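Uncharacterized protein (PDB 3GG7) is of unknown function but binds manganese and may hydrolyse ester bonds, like other TatD-type metal-dependent hydrolases. Local coordinates at residues L10-R21 / T43-V53; F167-R175 / S214-I222. One frame throughout, in Å; residues are numbered along the deposited sequence.

How the interactions relate
Interaction 1 comes first along the chain. Residues 10-21, which run from just past the metal-binding end of strand 4-8 into helix 16-25, meet residues 43-53, in and beyond helix 40-44 up to the start of strand 53-55; the loop between them encloses strand 29-32. Interaction 2 opens only after this loop has shut: residues 167-175, leaving strand 166-169, meet residues 214-222 of helix 212-223 across an intervening 38 residues. The two loops are in series and neither nest nor cross, and the contacts do not touch. Interaction 1 ties the connection after strand 4-8 to the one leading into strand 53-55 of the TIM-barrel-type fold, interaction 2 its late strands and helices.

Interaction 1 (L10-R21 / T43-V53); sequences LDLYPDPVAVAR and TLALAAGRPHV
The polar part of this contact is a short hydrogen bond from Thr43 to Asp11, OG1 to OD2, at 2.6 Å. It reaches the anti lone pair of OD2, away from the other carboxylate oxygen. Asp11 chi1 of 66° places CG between its own backbone N and carbonyl carbon, which turns the carboxylate to Thr43; the methyl CG2 of Thr43 lies alongside the same oxygen.

The apolar part centres on Leu46, which straddles Pro16 CB with both methyls. CD1, 3.7 Å from Pro16 CB, also reaches Leu10 CB, while CD2 also meets Val17 CG2. Leu10 CD1 in turn touches Val53 CG1 at 3.9 Å. Helix 16-25 thus packs against the chain that leaves helix 40-44 and enters strand 53-55, two successive connections of the TIM-barrel-type fold of TatD-related proteins. The Asp11 side chain lies about 4 Å from that of the manganese ligand His9 and about 9 Å from the ion, so this end of the contact is near the metal site without taking part in it.

The charged part is set by Arg50, extended from CG to NE. Its NH1 donates to Leu46 O at 2.9 Å, with the acceptor only 2° out of the guanidinium plane, which fixes the group's rotation. CD rests on Ala20 CB. Arg50 and Arg21 carry like charge, NH2 lying 4.1 Å from Arg21 NE with the guanidinium planes 89° apart; a shared water accepts from Arg50 NH2 at 2.8 Å and weakly from Arg21 NE. Val17 CG1 lies over the centre of the Arg21 guanidinium.

Interaction 2 (F167-R175 / S214-I222); sequences FSVGPTMVR and SVVEGLSKI
Val174 sets its isopropyl group over Gly218, with CB 3.9 Å from Gly218 CA, and fits as a knob into a hole formed by Val215, Gly218, Leu219 and Ile222. The glycine makes this depth possible: a beta carbon there would fall 2.4 Å from Val174 CG2, a clash, so the valine sits directly on the helix backbone. Its CG1 leans to one side, 3.9 Å from Val215 CG1, the two side chains crossing at about a right angle. On another side of the knob, Ile222 CD1 approaches Val174 CB.

Val215 is the second point of contact, and its two methyls face different partners. With chi1 at -175°, CG1 is anti to the backbone N and comes 3.4 Å from Val169 O, packing also on Val169 CG2, whereas CG2 abuts the Pro171 ring, 3.5 Å from CD. No direct hydrogen bond joins the segments; instead one water donates to both Val174 O, at 2.7 Å, and Gly218 O, at 3.2 Å.

The Pro171 side chain is about 7 Å from that of the manganese ligand Asp196, which puts this strand-end turn near the metal site. The contact packs the end of a parallel barrel strand, and the short helical turn after it, on helix 212-223. Strand 191-193 borders strand 166-169, and its Thr193 is touched by Val215 and Leu219; helix 177-185 brings Ile183 against Val174, Leu219 and Ile222, while helix 227-243 covers Val216 and touches Leu219 through Val230.

Interaction 1 (L10-R21 / T43-V53)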
loop_
_atom_site.group_PDB
_atom_site.type_symbol
_atom_site.label_atom_id
_atom_site.label_comp_id
_atom_site.label_asym_id
_atom_site.label_seq_id
_atom_site.Cartn_x
_atom_site.Cartn_y
_atom_site.Cartn_z
ATOM N N LEU A 10 -5.037 10.072 0.191
ATOM C CA LEU A 10 -6.111 11.076 0.349
ATOM C C LEU A 10 -5.553 12.458 0.616
ATOM O O LEU A 10 -6.100 13.444 0.111
ATOM C CB LEU A 10 -7.053 10.733 1.490
ATOM C CG LEU A 10 -7.836 9.465 1.418
ATOM C CD1 LEU A 10 -8.778 9.496 2.629
ATOM C CD2 LEU A 10 -8.637 9.373 0.112
ATOM N N ASP A 11 -4.436 12.535 1.336
ATOM C CA ASP A 11 -3.888 13.820 1.775
ATOM C C ASP A 11 -3.130 14.574 0.666
ATOM O O ASP A 11 -2.639 15.685 0.896
ATOM C CB ASP A 11 -3.072 13.666 3.075
ATOM C CG ASP A 11 -1.812 12.844 2.904
ATOM O OD1 ASP A 11 -1.435 12.507 1.750
ATOM O OD2 ASP A 11 -1.203 12.531 3.974
ATOM N N LEU A 12 -3.046 14.000 -0.532
ATOM C CA LEU A 12 -2.350 14.630 -1.638
ATOM C C LEU A 12 -3.314 15.169 -2.701
ATOM O O LEU A 12 -2.854 15.722 -3.700
ATOM C CB LEU A 12 -1.350 13.660 -2.265
ATOM C CG LEU A 12 -0.189 13.214 -1.375
ATOM C CD1 LEU A 12 0.782 12.295 -2.136
ATOM C CD2 LEU A 12 0.558 14.428 -0.765
ATOM N N TYR A 13 -4.619 15.016 -2.480
ATOM C CA TYR A 13 -5.630 15.606 -3.377
ATOM C C TYR A 13 -5.778 17.096 -3.079
ATOM O O TYR A 13 -5.529 17.542 -1.967
ATOM C CB TYR A 13 -6.972 14.907 -3.220
ATOM C CG TYR A 13 -7.022 13.536 -3.818
ATOM C CD1 TYR A 13 -7.256 13.349 -5.174
ATOM C CD2 TYR A 13 -6.805 12.417 -3.036
ATOM C CE1 TYR A 13 -7.297 12.076 -5.737
ATOM C CE2 TYR A 13 -6.848 11.128 -3.592
ATOM C CZ TYR A 13 -7.108 10.952 -4.924
ATOM O OH TYR A 13 -7.109 9.640 -5.397
ATOM N N PRO A 14 -6.227 17.881 -4.079
ATOM C CA PRO A 14 -6.474 19.281 -3.741
ATOM C C PRO A 14 -7.512 19.534 -2.639
ATOM O O PRO A 14 -7.339 20.479 -1.852
ATOM C CB PRO A 14 -6.948 19.874 -5.068
ATOM C CG PRO A 14 -6.271 19.078 -6.094
ATOM C CD PRO A 14 -6.155 17.659 -5.538
ATOM N N ASP A 15 -8.528 18.667 -2.534
ATOM C CA ASP A 15 -9.564 18.763 -1.506
ATOM C C ASP A 15 -9.726 17.386 -0.841
ATOM O O ASP A 15 -10.638 16.639 -1.195
ATOM C CB ASP A 15 -10.885 19.223 -2.154
ATOM C CG ASP A 15 -11.978 19.535 -1.154
ATOM O OD1 ASP A 15 -11.925 19.111 0.020
ATOM O OD2 ASP A 15 -12.970 20.178 -1.571
ATOM N N PRO A 16 -8.821 17.056 0.102
ATOM C CA PRO A 16 -8.896 15.708 0.721
ATOM C C PRO A 16 -10.198 15.379 1.408
ATOM O O PRO A 16 -10.657 14.226 1.372
ATOM C CB PRO A 16 -7.745 15.733 1.731
ATOM C CG PRO A 16 -6.748 16.650 1.100
ATOM C CD PRO A 16 -7.586 17.757 0.493
ATOM N N VAL A 17 -10.809 16.358 2.070
ATOM C CA VAL A 17 -12.086 16.108 2.734
ATOM C C VAL A 17 -13.179 15.723 1.730
ATOM O O VAL A 17 -13.987 14.835 2.017
ATOM C CB VAL A 17 -12.525 17.335 3.586
ATOM C CG1 VAL A 17 -13.959 17.188 4.084
ATOM C CG2 VAL A 17 -11.540 17.554 4.733
ATOM N N ALA A 18 -13.233 16.375 0.565
ATOM C CA ALA A 18 -14.226 16.015 -0.440
ATOM C C ALA A 18 -14.071 14.563 -0.891
ATOM O O ALA A 18 -15.060 13.859 -1.095
ATOM C CB ALA A 18 -14.158 16.970 -1.653
ATOM N N VAL A 19 -12.822 14.116 -1.047
ATOM C CA VAL A 19 -12.581 12.762 -1.495
ATOM C C VAL A 19 -12.991 11.797 -0.372
ATOM O O VAL A 19 -13.648 10.818 -0.629
ATOM C CB VAL A 19 -11.119 12.552 -1.943
ATOM C CG1 VAL A 19 -10.884 11.114 -2.355
ATOM C CG2 VAL A 19 -10.764 13.527 -3.104
ATOM N N ALA A 20 -12.602 12.085 0.858
ATOM C CA ALA A 20 -12.999 11.254 2.009
ATOM C C ALA A 20 -14.506 11.140 2.155
ATOM O O ALA A 20 -15.025 10.058 2.377
ATOM C CB ALA A 20 -12.393 11.804 3.297
ATOM N N ARG A 21 -15.221 12.264 2.047
ATOM C CA ARG A 21 -16.677 12.257 2.073
ATOM C C ARG A 21 -17.266 11.386 0.973
ATOM O O ARG A 21 -18.214 10.647 1.181
ATOM C CB ARG A 21 -17.218 13.673 1.881
ATOM C CG ARG A 21 -17.276 14.516 3.085
ATOM C CD ARG A 21 -18.287 15.657 2.836
ATOM N NE ARG A 21 -17.878 16.883 3.505
ATOM C CZ ARG A 21 -17.264 17.915 2.924
ATOM N NH1 ARG A 21 -16.949 18.964 3.672
ATOM N NH2 ARG A 21 -16.962 17.918 1.620
ATOM N N THR A 43 -3.533 14.090 8.566
ATOM C CA THR A 43 -4.158 13.098 7.713
ATOM C C THR A 43 -5.139 12.221 8.480
ATOM O O THR A 43 -6.234 11.951 7.991
ATOM C CB THR A 43 -3.079 12.284 7.018
ATOM O OG1 THR A 43 -2.275 13.191 6.268
ATOM C CG2 THR A 43 -3.707 11.257 6.098
ATOM N N LEU A 44 -4.799 11.837 9.714
ATOM C CA LEU A 44 -5.747 11.126 10.578
ATOM C C LEU A 44 -7.065 11.908 10.745
ATOM O O LEU A 44 -8.130 11.317 10.861
ATOM C CB LEU A 44 -5.122 10.855 11.958
ATOM C CG LEU A 44 -5.976 10.124 12.979
ATOM C CD1 LEU A 44 -6.424 8.721 12.510
ATOM C CD2 LEU A 44 -5.141 10.023 14.251
ATOM N N ALA A 45 -6.974 13.237 10.799
ATOM C CA ALA A 45 -8.189 14.056 10.950
ATOM C C ALA A 45 -9.221 13.852 9.857
ATOM O O ALA A 45 -10.402 14.060 10.101
ATOM C CB ALA A 45 -7.810 15.515 11.026
ATOM N N LEU A 46 -8.795 13.438 8.668
ATOM C CA LEU A 46 -9.732 13.140 7.574
ATOM C C LEU A 46 -10.654 11.978 7.923
ATOM O O LEU A 46 -11.722 11.804 7.322
ATOM C CB LEU A 46 -9.000 12.830 6.256
ATOM C CG LEU A 46 -8.067 13.887 5.716
ATOM C CD1 LEU A 46 -7.223 13.368 4.591
ATOM C CD2 LEU A 46 -8.874 15.118 5.269
ATOM N N ALA A 47 -10.206 11.118 8.825
ATOM C CA ALA A 47 -10.992 9.976 9.206
ATOM C C ALA A 47 -11.992 10.207 10.339
ATOM O O ALA A 47 -12.769 9.301 10.638
ATOM C CB ALA A 47 -10.050 8.822 9.589
ATOM N N ALA A 48 -11.965 11.364 11.005
ATOM C CA ALA A 48 -12.876 11.598 12.139
ATOM C C ALA A 48 -14.313 11.527 11.671
ATOM O O ALA A 48 -14.701 12.237 10.751
ATOM C CB ALA A 48 -12.587 12.950 12.801
ATOM N N GLY A 49 -15.076 10.605 12.242
ATOM C CA GLY A 49 -16.442 10.361 11.840
ATOM C C GLY A 49 -16.632 9.594 10.547
ATOM O O GLY A 49 -17.759 9.477 10.068
ATOM N N ARG A 50 -15.536 9.039 10.001
ATOM C CA ARG A 50 -15.546 8.377 8.715
ATOM C C ARG A 50 -14.946 6.964 8.864
ATOM O O ARG A 50 -13.736 6.782 8.681
ATOM C CB ARG A 50 -14.759 9.209 7.678
ATOM C CG ARG A 50 -15.304 10.625 7.529
ATOM C CD ARG A 50 -14.852 11.290 6.208
ATOM N NE ARG A 50 -15.523 12.592 6.109
ATOM C CZ ARG A 50 -15.011 13.752 6.498
ATOM N NH1 ARG A 50 -13.749 13.875 6.896
ATOM N NH2 ARG A 50 -15.781 14.849 6.407
ATOM N N PRO A 51 -15.791 5.971 9.205
ATOM C CA PRO A 51 -15.304 4.627 9.542
ATOM C C PRO A 51 -14.733 3.863 8.372
ATOM O O PRO A 51 -14.091 2.863 8.596
ATOM C CB PRO A 51 -16.559 3.941 10.089
ATOM C CG PRO A 51 -17.644 4.565 9.351
ATOM C CD PRO A 51 -17.265 6.023 9.233
ATOM N N HIS A 52 -14.936 4.331 7.138
ATOM C CA HIS A 52 -14.306 3.706 5.961
ATOM C C HIS A 52 -12.943 4.246 5.653
ATOM O O HIS A 52 -12.291 3.732 4.743
ATOM C CB HIS A 52 -15.184 3.868 4.738
ATOM C CG HIS A 52 -16.424 3.035 4.809
ATOM N ND1 HIS A 52 -17.575 3.480 5.423
ATOM C CD2 HIS A 52 -16.644 1.748 4.462
ATOM C CE1 HIS A 52 -18.468 2.503 5.400
ATOM N NE2 HIS A 52 -17.937 1.450 4.811
ATOM N N VAL A 53 -12.472 5.242 6.389
ATOM C CA VAL A 53 -11.155 5.823 6.142
ATOM C C VAL A 53 -10.196 5.277 7.207
ATOM O O VAL A 53 -10.316 5.620 8.382
ATOM C CB VAL A 53 -11.193 7.370 6.231
ATOM C CG1 VAL A 53 -9.786 7.940 6.038
ATOM C CG2 VAL A 53 -12.158 7.960 5.165
HETATM O O HOH W 1 -18.595 14.901 6.117
#

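Interaction 2 (F167-R175 / S214-I222)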
loop_
_atom_site.group_PDB
_atom_site.type_symbol
_atom_site.label_atom_id
_atom_site.label_comp_id
_atom_site.label_asym_id
_atom_site.label_seq_id
_atom_site.Cartn_x
_atom_site.Cartn_y
_atom_site.Cartn_z
ATOM N N PHE A 167 -0.475 -8.660 -1.745
ATOM C CA PHE A 167 -0.325 -7.776 -2.879
ATOM C C PHE A 167 -1.533 -6.907 -3.044
ATOM O O PHE A 167 -2.645 -7.414 -3.005
ATOM C CB PHE A 167 -0.100 -8.608 -4.169
ATOM C CG PHE A 167 0.995 -9.604 -4.016
ATOM C CD1 PHE A 167 2.316 -9.247 -4.296
ATOM C CD2 PHE A 167 0.733 -10.859 -3.492
ATOM C CE1 PHE A 167 3.343 -10.137 -4.087
ATOM C CE2 PHE A 167 1.761 -11.759 -3.262
ATOM C CZ PHE A 167 3.072 -11.399 -3.582
ATOM N N SER A 168 -1.330 -5.604 -3.247
ATOM C CA SER A 168 -2.412 -4.749 -3.652
ATOM C C SER A 168 -2.145 -4.303 -5.076
ATOM O O SER A 168 -1.074 -3.822 -5.411
ATOM C CB SER A 168 -2.638 -3.571 -2.664
ATOM O OG SER A 168 -1.474 -2.771 -2.495
ATOM N N VAL A 169 -3.135 -4.524 -5.927
ATOM C CA VAL A 169 -2.963 -4.377 -7.356
ATOM C C VAL A 169 -3.884 -3.281 -7.842
ATOM O O VAL A 169 -5.005 -3.119 -7.328
ATOM C CB VAL A 169 -3.200 -5.728 -8.115
ATOM C CG1 VAL A 169 -2.314 -6.829 -7.549
ATOM C CG2 VAL A 169 -4.651 -6.145 -8.070
ATOM N N GLY A 170 -3.401 -2.517 -8.814
ATOM C CA GLY A 170 -4.076 -1.342 -9.309
ATOM C C GLY A 170 -4.447 -1.386 -10.771
ATOM O O GLY A 170 -4.266 -2.411 -11.443
ATOM N N PRO A 171 -4.960 -0.269 -11.290
ATOM C CA PRO A 171 -5.437 -0.212 -12.675
ATOM C C PRO A 171 -4.405 -0.571 -13.744
ATOM O O PRO A 171 -4.758 -1.208 -14.746
ATOM C CB PRO A 171 -5.850 1.248 -12.824
ATOM C CG PRO A 171 -6.287 1.649 -11.432
ATOM C CD PRO A 171 -5.304 0.951 -10.537
ATOM N N THR A 172 -3.149 -0.176 -13.558
ATOM C CA THR A 172 -2.137 -0.419 -14.594
ATOM C C THR A 172 -1.811 -1.911 -14.662
ATOM O O THR A 172 -1.652 -2.464 -15.750
ATOM C CB THR A 172 -0.853 0.426 -14.392
ATOM O OG1 THR A 172 -0.197 0.054 -13.176
ATOM C CG2 THR A 172 -1.173 1.903 -14.356
ATOM N N MET A 173 -1.763 -2.572 -13.512
ATOM C CA MET A 173 -1.436 -3.992 -13.447
ATOM C C MET A 173 -2.457 -4.897 -14.146
ATOM O O MET A 173 -2.068 -5.883 -14.778
ATOM C CB MET A 173 -1.246 -4.437 -11.995
ATOM C CG MET A 173 0.001 -3.849 -11.335
ATOM S SD MET A 173 0.266 -4.432 -9.653
ATOM C CE MET A 173 0.715 -6.169 -9.915
ATOM N N VAL A 174 -3.746 -4.590 -14.032
ATOM C CA VAL A 174 -4.772 -5.439 -14.646
ATOM C C VAL A 174 -4.934 -5.205 -16.151
ATOM O O VAL A 174 -5.576 -6.014 -16.820
ATOM C CB VAL A 174 -6.166 -5.301 -13.977
ATOM C CG1 VAL A 174 -6.093 -5.666 -12.500
ATOM C CG2 VAL A 174 -6.754 -3.911 -14.210
ATOM N N ARG A 175 -4.345 -4.125 -16.665
ATOM C CA ARG A 175 -4.474 -3.716 -18.074
ATOM C C ARG A 175 -3.207 -3.949 -18.915
ATOM O O ARG A 175 -3.164 -3.543 -20.088
ATOM C CB ARG A 175 -4.856 -2.229 -18.142
ATOM N N SER A 214 -12.639 -0.347 -11.705
ATOM C CA SER A 214 -11.949 -0.870 -12.898
ATOM C C SER A 214 -10.931 -1.963 -12.599
ATOM O O SER A 214 -10.697 -2.839 -13.429
ATOM C CB SER A 214 -11.327 0.239 -13.734
ATOM O OG SER A 214 -10.245 0.868 -13.090
ATOM N N VAL A 215 -10.329 -1.938 -11.415
ATOM C CA VAL A 215 -9.437 -3.008 -11.025
ATOM C C VAL A 215 -10.246 -4.279 -10.792
ATOM O O VAL A 215 -9.804 -5.366 -11.173
ATOM C CB VAL A 215 -8.631 -2.662 -9.733
ATOM C CG1 VAL A 215 -7.625 -3.766 -9.431
ATOM C CG2 VAL A 215 -7.916 -1.317 -9.891
ATOM N N VAL A 216 -11.409 -4.155 -10.159
ATOM C CA VAL A 216 -12.263 -5.315 -9.890
ATOM C C VAL A 216 -12.720 -5.940 -11.216
ATOM O O VAL A 216 -12.690 -7.180 -11.398
ATOM C CB VAL A 216 -13.482 -4.920 -9.035
ATOM C CG1 VAL A 216 -14.573 -6.001 -9.100
ATOM C CG2 VAL A 216 -13.036 -4.666 -7.591
ATOM N N GLU A 217 -13.116 -5.070 -12.140
ATOM C CA GLU A 217 -13.482 -5.501 -13.493
ATOM C C GLU A 217 -12.294 -6.179 -14.168
ATOM O O GLU A 217 -12.452 -7.246 -14.778
ATOM C CB GLU A 217 -13.997 -4.319 -14.316
ATOM C CG GLU A 217 -15.363 -3.831 -13.818
ATOM C CD GLU A 217 -15.817 -2.514 -14.433
ATOM O OE1 GLU A 217 -14.992 -1.826 -15.077
ATOM O OE2 GLU A 217 -17.012 -2.161 -14.255
ATOM N N GLY A 218 -11.103 -5.595 -14.037
ATOM C CA GLY A 218 -9.877 -6.208 -14.578
ATOM C C GLY A 218 -9.589 -7.596 -14.014
ATOM O O GLY A 218 -9.221 -8.527 -14.754
ATOM N N LEU A 219 -9.732 -7.743 -12.701
ATOM C CA LEU A 219 -9.544 -9.032 -12.046
ATOM C C LEU A 219 -10.616 -10.049 -12.454
ATOM O O LEU A 219 -10.337 -11.248 -12.529
ATOM C CB LEU A 219 -9.556 -8.875 -10.522
ATOM C CG LEU A 219 -8.287 -8.316 -9.874
ATOM C CD1 LEU A 219 -8.530 -8.082 -8.352
ATOM C CD2 LEU A 219 -7.092 -9.244 -10.110
ATOM N N SER A 220 -11.844 -9.585 -12.664
ATOM C CA SER A 220 -12.932 -10.454 -13.152
ATOM C C SER A 220 -12.498 -11.140 -14.454
ATOM O O SER A 220 -12.722 -12.342 -14.643
ATOM C CB SER A 220 -14.214 -9.630 -13.372
ATOM O OG SER A 220 -15.249 -10.397 -13.972
ATOM N N LYS A 221 -11.861 -10.376 -15.334
ATOM C CA LYS A 221 -11.405 -10.890 -16.631
ATOM C C LYS A 221 -10.229 -11.851 -16.487
ATOM O O LYS A 221 -10.201 -12.925 -17.113
ATOM C CB LYS A 221 -10.998 -9.734 -17.543
ATOM C CG LYS A 221 -12.127 -8.826 -17.980
ATOM C CD LYS A 221 -11.579 -7.712 -18.873
ATOM C CE LYS A 221 -12.667 -6.764 -19.374
ATOM N NZ LYS A 221 -12.438 -6.330 -20.793
ATOM N N ILE A 222 -9.246 -11.465 -15.676
ATOM C CA ILE A 222 -8.060 -12.280 -15.469
ATOM C C ILE A 222 -8.388 -13.580 -14.741
ATOM O O ILE A 222 -7.901 -14.648 -15.130
ATOM C CB ILE A 222 -6.965 -11.500 -14.700
ATOM C CG1 ILE A 222 -6.470 -10.328 -15.540
ATOM C CG2 ILE A 222 -5.797 -12.403 -14.383
ATOM C CD1 ILE A 222 -5.662 -9.300 -14.769
HETATM O O HOH W 2 -7.934 -7.268 -17.339
#